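Local coordinates for TTHB210-like domain-containing protein (Thermus thermophilus, PDB 3VG8) that is of unknown function but is controlled by the sigma-E/anti-sigma-E regulatory system and assembles into a novel homodecamer, at residues L51-N55 with E56-Y60; V104-E107 with R108-L111; I63-K66 with T67-L71. The protein carries 1 engineered substitution. All coordinates share one frame; numbering follows the deposited sequence.

Contact 1 (L51-N55 with E56-Y60); sequences LKKLN and ESHKY
Lys-53 O and His-58 N, 2.9 Å apart, make the main backbone bond of a Schellman motif that ends helix 51-55. This bond is nearly straight, with an N-H...O angle of 165°. The second bond of the motif runs from Ser-57 N to Leu-54 O at 3.2 Å. Ser-57 is the C-prime residue, and its positive phi of 60° turns the chain off the helix. Glu-56 N still makes a helical bond to Lys-52 O. A water joins Leu-54 O to Ser-57 OG.

The side chains of Lys-53, His-58 and Tyr-60 pack together beside the turn. The Lys-53 chain bends three times beyond CG and sets NZ over one face of the His-58 ring, near its rim and 3.6 Å from His-58 ND1. The Tyr-60 hydroxyl meets the same lysine at its base: Tyr-60 OH lies 3.5 Å from Lys-53 CG. His-58 CD2 in turn sits over the centre of the Tyr-60 ring. At the interface, Asn-55 bonds to Asn-55 of the second subunit.

Lys-53 accepts the capping bond with its backbone O, while its side chain runs past the Tyr-60 hydroxyl to the His-58 face. A protonated His-58 would probably be disfavoured beside the lysine ammonium.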
ATOM      1  N   LEU F  51      26.067  33.523  -2.312  1.00 28.33           N
ATOM      2  CA  LEU F  51      26.954  32.487  -2.813  1.00 27.66           C
ATOM      3  C   LEU F  51      28.354  33.062  -3.052  1.00 34.92           C
ATOM      4  O   LEU F  51      29.373  32.422  -2.747  1.00 30.29           O
ATOM      5  CB  LEU F  51      26.395  31.920  -4.128  1.00 28.83           C
ATOM      6  CG  LEU F  51      27.224  30.833  -4.836  1.00 34.85           C
ATOM      7  CD1 LEU F  51      27.445  29.652  -3.916  1.00 32.71           C
ATOM      8  CD2 LEU F  51      26.508  30.396  -6.099  1.00 40.09           C
ATOM      9  N   LYS F  52      28.409  34.276  -3.585  1.00 32.54           N
ATOM     10  CA  LYS F  52      29.698  34.897  -3.860  1.00 31.47           C
ATOM     11  C   LYS F  52      30.585  34.979  -2.622  1.00 32.01           C
ATOM     12  O   LYS F  52      31.795  34.791  -2.729  1.00 35.35           O
ATOM     13  CB  LYS F  52      29.527  36.298  -4.450  1.00 29.41           C
ATOM     14  CG  LYS F  52      30.874  36.898  -4.897  1.00 37.72           C
ATOM     15  CD  LYS F  52      30.722  38.235  -5.589  1.00 35.01           C
ATOM     16  CE  LYS F  52      30.356  39.321  -4.597  1.00 47.60           C
ATOM     17  NZ  LYS F  52      30.108  40.623  -5.274  1.00 61.00           N
ATOM     18  N   LYS F  53      29.995  35.276  -1.463  1.00 29.39           N
ATOM     19  CA  LYS F  53      30.764  35.369  -0.226  1.00 32.28           C
ATOM     20  C   LYS F  53      31.361  33.999   0.110  1.00 37.13           C
ATOM     21  O   LYS F  53      32.469  33.917   0.653  1.00 32.55           O
ATOM     22  CB  LYS F  53      29.896  35.831   0.953  1.00 31.83           C
ATOM     23  CG  LYS F  53      29.211  37.191   0.799  1.00 42.12           C
ATOM     24  CD  LYS F  53      30.187  38.320   0.507  1.00 41.79           C
ATOM     25  CE  LYS F  53      31.107  38.625   1.683  1.00 49.60           C
ATOM     26  NZ  LYS F  53      30.385  39.268   2.807  1.00 56.14           N
ATOM     27  N   LEU F  54      30.629  32.927  -0.209  1.00 31.96           N
ATOM     28  CA  LEU F  54      31.115  31.575   0.065  1.00 29.51           C
ATOM     29  C   LEU F  54      32.285  31.270  -0.877  1.00 24.34           C
ATOM     30  O   LEU F  54      33.266  30.636  -0.489  1.00 27.02           O
ATOM     31  CB  LEU F  54      29.995  30.535  -0.135  1.00 20.89           C
ATOM     32  CG  LEU F  54      28.735  30.708   0.713  1.00 23.66           C
ATOM     33  CD1 LEU F  54      27.776  29.521   0.474  1.00 21.14           C
ATOM     34  CD2 LEU F  54      29.131  30.787   2.186  1.00 23.23           C
ATOM     35  N   ASN F  55      32.180  31.712  -2.121  1.00 19.79           N
ATOM     36  CA  ASN F  55      33.260  31.479  -3.064  1.00 25.79           C
ATOM     37  C   ASN F  55      34.514  32.317  -2.749  1.00 31.83           C
ATOM     38  O   ASN F  55      35.622  31.950  -3.139  1.00 32.15           O
ATOM     39  CB  ASN F  55      32.775  31.730  -4.492  1.00 25.98           C
ATOM     40  CG  ASN F  55      31.758  30.704  -4.938  1.00 33.55           C
ATOM     41  OD1 ASN F  55      31.860  29.518  -4.597  1.00 36.09           O
ATOM     42  ND2 ASN F  55      30.784  31.141  -5.723  1.00 39.50           N
ATOM     43  N   GLU F  56      34.338  33.435  -2.049  1.00 25.59           N
ATOM     44  CA  GLU F  56      35.460  34.288  -1.681  1.00 28.34           C
ATOM     45  C   GLU F  56      35.965  33.934  -0.279  1.00 31.47           C
ATOM     46  O   GLU F  56      36.766  34.661   0.316  1.00 28.74           O
ATOM     47  CB  GLU F  56      35.042  35.766  -1.747  1.00 28.44           C
ATOM     48  CG  GLU F  56      34.593  36.181  -3.152  1.00 28.54           C
ATOM     49  CD  GLU F  56      34.269  37.663  -3.273  1.00 23.93           C
ATOM     50  OE1 GLU F  56      34.041  38.321  -2.245  1.00 32.03           O
ATOM     51  OE2 GLU F  56      34.231  38.160  -4.413  1.00 30.51           O
ATOM     52  N   SER F  57      35.450  32.824   0.254  1.00 29.75           N
ATOM     53  CA  SER F  57      35.843  32.309   1.564  1.00 27.40           C
ATOM     54  C   SER F  57      35.611  33.200   2.767  1.00 25.47           C
ATOM     55  O   SER F  57      36.382  33.169   3.723  1.00 32.91           O
ATOM     56  CB  SER F  57      37.320  31.867   1.533  1.00 24.12           C
ATOM     57  OG  SER F  57      37.520  30.889   0.527  1.00 24.97           O
ATOM     58  N   HIS F  58      34.548  33.992   2.733  1.00 29.06           N
ATOM     59  CA  HIS F  58      34.214  34.826   3.875  1.00 28.54           C
ATOM     60  C   HIS F  58      33.999  33.921   5.104  1.00 33.24           C
ATOM     61  O   HIS F  58      33.400  32.842   5.010  1.00 31.16           O
ATOM     62  CB  HIS F  58      32.921  35.599   3.604  1.00 29.32           C
ATOM     63  CG  HIS F  58      32.539  36.520   4.714  1.00 36.09           C
ATOM     64  ND1 HIS F  58      33.044  37.797   4.821  1.00 37.22           N
ATOM     65  CD2 HIS F  58      31.758  36.329   5.807  1.00 34.31           C
ATOM     66  CE1 HIS F  58      32.591  38.355   5.932  1.00 41.67           C
ATOM     67  NE2 HIS F  58      31.810  37.486   6.550  1.00 41.56           N
ATOM     68  N   LYS F  59      34.480  34.359   6.257  1.00 31.36           N
ATOM     69  CA  LYS F  59      34.314  33.584   7.472  1.00 33.93           C
ATOM     70  C   LYS F  59      33.192  34.155   8.304  1.00 34.82           C
ATOM     71  O   LYS F  59      33.274  35.282   8.798  1.00 35.68           O
ATOM     72  CB  LYS F  59      35.611  33.555   8.295  1.00 34.82           C
ATOM     73  CG  LYS F  59      36.722  32.768   7.636  1.00 37.69           C
ATOM     74  CD  LYS F  59      38.004  32.732   8.461  1.00 52.64           C
ATOM     75  CE  LYS F  59      37.866  31.878   9.709  1.00 58.91           C
ATOM     76  NZ  LYS F  59      36.916  32.472  10.688  1.00 64.10           N
ATOM     77  N   TYR F  60      32.129  33.371   8.440  1.00 34.34           N
ATOM     78  CA  TYR F  60      30.971  33.773   9.225  1.00 33.55           C
ATOM     79  C   TYR F  60      31.128  33.102  10.578  1.00 38.89           C
ATOM     80  O   TYR F  60      31.034  31.870  10.679  1.00 36.20           O
ATOM     81  CB  TYR F  60      29.689  33.292   8.552  1.00 28.57           C
ATOM     82  CG  TYR F  60      29.283  34.080   7.336  1.00 23.60           C
ATOM     83  CD1 TYR F  60      28.625  35.303   7.461  1.00 30.20           C
ATOM     84  CD2 TYR F  60      29.512  33.588   6.064  1.00 23.79           C
ATOM     85  CE1 TYR F  60      28.202  36.001   6.348  1.00 32.54           C
ATOM     86  CE2 TYR F  60      29.094  34.282   4.940  1.00 23.30           C
ATOM     87  CZ  TYR F  60      28.439  35.481   5.084  1.00 30.04           C
ATOM     88  OH  TYR F  60      28.004  36.157   3.961  1.00 36.22           O
TER
HETATM   89  O   HOH W   1      35.708  29.221  -0.421  1.00 25.16           O

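Contact 2 (V104-E107 with R108-L111); sequences VDQE and RKVL
The Glu-107 carboxylate and the Arg-108 guanidinium meet edge to edge, their planes only 22° apart, and neither lies on the face of the other. The arginine grips side-on with two nitrogens, one to each oxygen. NH2 of Arg-108 reaches OE2 of Glu-107 at 2.8 Å, in the guanidinium plane and on the syn lone pair. NE of Arg-108 bonds to OE1 of Glu-107 at 2.9 Å, also on the syn side but tilted from both planes.

The two side chains run side by side, pointing the same way. The Glu-107 bend at chi2 (-88°) and the Arg-108 bends at chi2 and chi3 bring their ends together. Leu-111 CD1 packs against the carboxylate, 3.3 Å from Glu-107 OE2.

Elsewhere on the helix, a water links Gln-106 OE1 to Lys-109 NZ. Gln-106 OE1 also touches Val-110 CG1 at 3.5 Å. Regular helical bonds join the backbone, the straightest from Val-110 N to Gln-106 O at 2.8 Å.

Both partners of the salt bridge are buried and have further ties. Lys-44 and Tyr-116 also bond to Glu-107. Arg-108 NH1 bonds to Glu-114 O and forms a salt bridge with Asp-24 of the third subunit. The carboxylate thus has both oxygens engaged, and its two cationic neighbours probably keep it ionised. Holding NE and NH2 at one edge is consistent with NH1 being left to face Glu-114 O and Asp-24 of the third subunit.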
ATOM      1  N   VAL F 104      10.207  17.573   8.286  1.00 29.12           N
ATOM      2  CA  VAL F 104      10.125  18.192   6.971  1.00 26.50           C
ATOM      3  C   VAL F 104       8.704  18.169   6.429  1.00 29.07           C
ATOM      4  O   VAL F 104       8.283  19.107   5.761  1.00 31.79           O
ATOM      5  CB  VAL F 104      11.122  17.536   5.968  1.00 23.03           C
ATOM      6  CG1 VAL F 104      10.801  16.045   5.775  1.00 27.08           C
ATOM      7  CG2 VAL F 104      11.077  18.278   4.643  1.00 24.05           C
ATOM      8  N   ASP F 105       7.941  17.125   6.741  1.00 32.68           N
ATOM      9  CA  ASP F 105       6.561  17.075   6.261  1.00 32.25           C
ATOM     10  C   ASP F 105       5.695  18.096   7.008  1.00 29.01           C
ATOM     11  O   ASP F 105       4.845  18.759   6.405  1.00 35.22           O
ATOM     12  CB  ASP F 105       5.966  15.665   6.404  1.00 34.85           C
ATOM     13  CG  ASP F 105       6.629  14.653   5.483  1.00 42.96           C
ATOM     14  OD1 ASP F 105       6.855  14.956   4.289  1.00 40.59           O
ATOM     15  OD2 ASP F 105       6.921  13.537   5.953  1.00 53.26           O
ATOM     16  N   GLN F 106       5.897  18.208   8.318  1.00 24.62           N
ATOM     17  CA  GLN F 106       5.152  19.178   9.117  1.00 26.55           C
ATOM     18  C   GLN F 106       5.473  20.602   8.642  1.00 28.44           C
ATOM     19  O   GLN F 106       4.606  21.460   8.616  1.00 24.49           O
ATOM     20  CB  GLN F 106       5.522  19.076  10.604  1.00 30.95           C
ATOM     21  CG  GLN F 106       4.635  18.160  11.432  1.00 38.71           C
ATOM     22  CD  GLN F 106       3.155  18.504  11.315  1.00 39.14           C
ATOM     23  OE1 GLN F 106       2.726  19.613  11.650  1.00 37.56           O
ATOM     24  NE2 GLN F 106       2.365  17.548  10.841  1.00 50.32           N
ATOM     25  N   GLU F 107       6.733  20.841   8.288  1.00 25.05           N
ATOM     26  CA  GLU F 107       7.153  22.162   7.833  1.00 29.54           C
ATOM     27  C   GLU F 107       6.366  22.548   6.590  1.00 29.18           C
ATOM     28  O   GLU F 107       5.805  23.643   6.517  1.00 31.37           O
ATOM     29  CB  GLU F 107       8.663  22.160   7.538  1.00 29.29           C
ATOM     30  CG  GLU F 107       9.261  23.494   7.118  1.00 35.26           C
ATOM     31  CD  GLU F 107       9.187  23.719   5.611  1.00 38.99           C
ATOM     32  OE1 GLU F 107       9.264  22.730   4.853  1.00 28.78           O
ATOM     33  OE2 GLU F 107       9.066  24.882   5.185  1.00 35.42           O
ATOM     34  N   ARG F 108       6.310  21.643   5.618  1.00 27.06           N
ATOM     35  CA  ARG F 108       5.578  21.923   4.387  1.00 26.14           C
ATOM     36  C   ARG F 108       4.081  22.080   4.668  1.00 24.76           C
ATOM     37  O   ARG F 108       3.413  22.886   4.042  1.00 23.79           O
ATOM     38  CB  ARG F 108       5.828  20.807   3.359  1.00 28.53           C
ATOM     39  CG  ARG F 108       7.229  20.863   2.710  1.00 26.22           C
ATOM     40  CD  ARG F 108       7.353  22.049   1.732  1.00 28.26           C
ATOM     41  NE  ARG F 108       7.789  23.271   2.391  1.00 19.69           N
ATOM     42  CZ  ARG F 108       8.001  24.432   1.777  1.00 31.69           C
ATOM     43  NH1 ARG F 108       7.814  24.544   0.463  1.00 21.21           N
ATOM     44  NH2 ARG F 108       8.405  25.489   2.489  1.00 27.54           N
ATOM     45  N   LYS F 109       3.564  21.335   5.636  1.00 27.19           N
ATOM     46  CA  LYS F 109       2.153  21.447   5.972  1.00 29.15           C
ATOM     47  C   LYS F 109       1.806  22.749   6.681  1.00 30.39           C
ATOM     48  O   LYS F 109       0.900  23.464   6.253  1.00 29.79           O
ATOM     49  CB  LYS F 109       1.707  20.279   6.852  1.00 33.13           C
ATOM     50  CG  LYS F 109       0.276  20.426   7.384  1.00 41.64           C
ATOM     51  CD  LYS F 109      -0.105  19.285   8.335  1.00 47.72           C
ATOM     52  CE  LYS F 109      -1.562  19.386   8.779  1.00 54.30           C
ATOM     53  NZ  LYS F 109      -1.887  18.424   9.873  1.00 54.18           N
ATOM     54  N   VAL F 110       2.524  23.083   7.751  1.00 28.56           N
ATOM     55  CA  VAL F 110       2.180  24.299   8.476  1.00 27.90           C
ATOM     56  C   VAL F 110       2.563  25.599   7.789  1.00 27.94           C
ATOM     57  O   VAL F 110       2.007  26.654   8.103  1.00 33.44           O
ATOM     58  CB  VAL F 110       2.709  24.263   9.943  1.00 33.96           C
ATOM     59  CG1 VAL F 110       2.186  22.968  10.634  1.00 24.38           C
ATOM     60  CG2 VAL F 110       4.240  24.341   9.985  1.00 19.67           C
ATOM     61  N   LEU F 111       3.482  25.545   6.831  1.00 26.59           N
ATOM     62  CA  LEU F 111       3.829  26.772   6.118  1.00 20.79           C
ATOM     63  C   LEU F 111       3.099  26.792   4.777  1.00 24.26           C
ATOM     64  O   LEU F 111       3.245  27.730   4.001  1.00 23.45           O
ATOM     65  CB  LEU F 111       5.347  26.897   5.921  1.00 27.01           C
ATOM     66  CG  LEU F 111       6.125  27.053   7.235  1.00 28.09           C
ATOM     67  CD1 LEU F 111       7.604  27.261   6.942  1.00 26.31           C
ATOM     68  CD2 LEU F 111       5.572  28.226   8.020  1.00 20.15           C
TER
HETATM   69  O   HOH W   2      -0.099  19.919  11.629  1.00 50.08           O

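Contact 3 (I63-K66 with T67-L71); sequences IGTK and TLRAL
Thr-65 CG2 touches the edge of the Arg-69 guanidinium, near its plane and 3.6 Å from Arg-69 NE. The two side chains lie side by side, one helical turn apart, and point the same way. With CG2 anti to the backbone N of Thr-65, the methyl faces the arginine and OG1 is turned to Asp-62, which it bonds through OD2. Leu-68 lies beside Gly-64, where close distances in the model are doubtful.

The first turns of helix 65-71 hold these groups in place. Gly-64 is the N-cap, with a positive phi of 69°. Leu-68 N bonds to Gly-64 O and Arg-69 N to Thr-65 O, though both oxygens sit too close to neighbours for their positions to be sure. Ala-70 N bonds to Lys-66 O at 3.2 Å.

The charged ends have partners outside the two segments. Lys-66 NZ forms a salt bridge with Asp-24, and Arg-69 NH2 with Asp-77 of the second subunit.

Leu-71 packs on strand 42-50, Thr-67 meets loop residues Thr-27 and Pro-32, and Thr-65 and Leu-68 face His-78 of the second subunit. Ile-63, just before the N-cap, touches Phe-47 of strand 42-50 and pairs in an antiparallel ladder across the interface.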
ATOM      1  N   ILE F  63      27.335  33.705  14.336  1.00 35.07           N
ATOM      2  CA  ILE F  63      26.189  34.346  13.692  1.00 34.10           C
ATOM      3  C   ILE F  63      24.865  33.957  14.366  1.00 33.65           C
ATOM      4  O   ILE F  63      24.702  32.822  14.834  1.00 36.30           O
ATOM      5  CB  ILE F  63      26.136  33.972  12.186  1.00 30.52           C
ATOM      6  CG1 ILE F  63      27.491  34.238  11.553  1.00 38.35           C
ATOM      7  CG2 ILE F  63      25.107  34.816  11.463  1.00 40.33           C
ATOM      8  CD1 ILE F  63      27.922  35.698  11.620  1.00 34.70           C
ATOM      9  N   GLY F  64      23.937  34.914  14.425  1.00 33.49           N
ATOM     10  CA  GLY F  64      22.626  34.693  15.025  1.00 36.49           C
ATOM     11  C   GLY F  64      22.580  34.494  16.541  1.00 40.93           C
ATOM     12  O   GLY F  64      21.572  34.031  17.078  1.00 38.13           O
ATOM     13  N   THR F  65      23.646  34.867  17.243  1.00 36.42           N
ATOM     14  CA  THR F  65      23.696  34.675  18.690  1.00 33.51           C
ATOM     15  C   THR F  65      22.582  35.388  19.453  1.00 37.62           C
ATOM     16  O   THR F  65      21.894  34.768  20.282  1.00 36.29           O
ATOM     17  CB  THR F  65      25.045  35.120  19.240  1.00 30.77           C
ATOM     18  OG1 THR F  65      26.073  34.662  18.358  1.00 34.45           O
ATOM     19  CG2 THR F  65      25.291  34.510  20.637  1.00 30.02           C
ATOM     20  N   LYS F  66      22.412  36.682  19.181  1.00 35.30           N
ATOM     21  CA  LYS F  66      21.377  37.496  19.833  1.00 42.93           C
ATOM     22  C   LYS F  66      19.996  36.869  19.621  1.00 41.31           C
ATOM     23  O   LYS F  66      19.292  36.553  20.577  1.00 44.40           O
ATOM     24  CB  LYS F  66      21.392  38.929  19.262  1.00 41.02           C
ATOM     25  CG  LYS F  66      20.319  39.878  19.823  1.00 47.63           C
ATOM     26  CD  LYS F  66      20.401  41.259  19.142  1.00 51.55           C
ATOM     27  CE  LYS F  66      19.257  42.188  19.554  1.00 58.36           C
ATOM     28  NZ  LYS F  66      19.222  43.479  18.768  1.00 54.79           N
ATOM     29  N   THR F  67      19.623  36.693  18.357  1.00 40.80           N
ATOM     30  CA  THR F  67      18.335  36.111  17.998  1.00 40.42           C
ATOM     31  C   THR F  67      18.143  34.721  18.618  1.00 38.55           C
ATOM     32  O   THR F  67      17.140  34.463  19.272  1.00 36.61           O
ATOM     33  CB  THR F  67      18.195  36.002  16.459  1.00 43.08           C
ATOM     34  OG1 THR F  67      18.294  37.310  15.875  1.00 43.23           O
ATOM     35  CG2 THR F  67      16.849  35.371  16.079  1.00 43.26           C
ATOM     36  N   LEU F  68      19.105  33.831  18.409  1.00 40.94           N
ATOM     37  CA  LEU F  68      19.028  32.476  18.942  1.00 42.46           C
ATOM     38  C   LEU F  68      18.807  32.454  20.455  1.00 52.35           C
ATOM     39  O   LEU F  68      17.857  31.830  20.941  1.00 55.76           O
ATOM     40  CB  LEU F  68      20.302  31.702  18.580  1.00 43.80           C
ATOM     41  CG  LEU F  68      20.417  31.389  17.085  1.00 39.01           C
ATOM     42  CD1 LEU F  68      21.781  30.800  16.752  1.00 32.89           C
ATOM     43  CD2 LEU F  68      19.305  30.433  16.712  1.00 40.03           C
ATOM     44  N   ARG F  69      19.676  33.146  21.191  1.00 52.97           N
ATOM     45  CA  ARG F  69      19.589  33.217  22.651  1.00 55.82           C
ATOM     46  C   ARG F  69      18.189  33.579  23.114  1.00 54.73           C
ATOM     47  O   ARG F  69      17.700  33.038  24.108  1.00 49.45           O
ATOM     48  CB  ARG F  69      20.574  34.261  23.202  1.00 61.26           C
ATOM     49  CG  ARG F  69      22.049  33.975  22.917  1.00 69.17           C
ATOM     50  CD  ARG F  69      22.808  33.455  24.137  1.00 69.08           C
ATOM     51  NE  ARG F  69      24.236  33.342  23.845  1.00 73.21           N
ATOM     52  CZ  ARG F  69      25.170  32.989  24.727  1.00 79.29           C
ATOM     53  NH1 ARG F  69      24.841  32.706  25.985  1.00 81.92           N
ATOM     54  NH2 ARG F  69      26.442  32.919  24.349  1.00 73.23           N
ATOM     55  N   ALA F  70      17.551  34.498  22.391  1.00 55.61           N
ATOM     56  CA  ALA F  70      16.207  34.944  22.739  1.00 56.48           C
ATOM     57  C   ALA F  70      15.181  33.834  22.579  1.00 61.22           C
ATOM     58  O   ALA F  70      14.140  33.857  23.232  1.00 68.15           O
ATOM     59  CB  ALA F  70      15.809  36.146  21.894  1.00 55.93           C
ATOM     60  N   LEU F  71      15.464  32.867  21.714  1.00 61.98           N
ATOM     61  CA  LEU F  71      14.532  31.766  21.516  1.00 68.38           C
ATOM     62  C   LEU F  71      14.296  30.991  22.810  1.00 71.62           C
ATOM     63  O   LEU F  71      13.432  31.346  23.611  1.00 76.92           O
ATOM     64  CB  LEU F  71      15.040  30.804  20.439  1.00 67.19           C
ATOM     65  CG  LEU F  71      15.039  31.286  18.990  1.00 68.81           C
ATOM     66  CD1 LEU F  71      15.126  30.059  18.073  1.00 68.65           C
ATOM     67  CD2 LEU F  71      13.765  32.078  18.697  1.00 67.71           C
TER

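How the contacts relate
All three contacts are partly buried, and each is local to its own helix, at a different place along it. Contact 1 ends a helix, contact 3 starts one, and contact 2 lies along one. Contacts 1 and 3 adjoin in sequence, their centres about 22 Å apart, and touch the second subunit through several residues. Contact 2 touches the second through Val-104 and the third through Arg-108. It lies across the chain's centre from contact 1, their centres about 30 Å apart. Its ion pair is buried, whereas the lysines of contact 1 are more exposed. Arg-108 and Arg-69 reach acidic residues of other subunits, while Lys-66 is paired within its own chain. Contacts 2 and 3 both border strand 42-50.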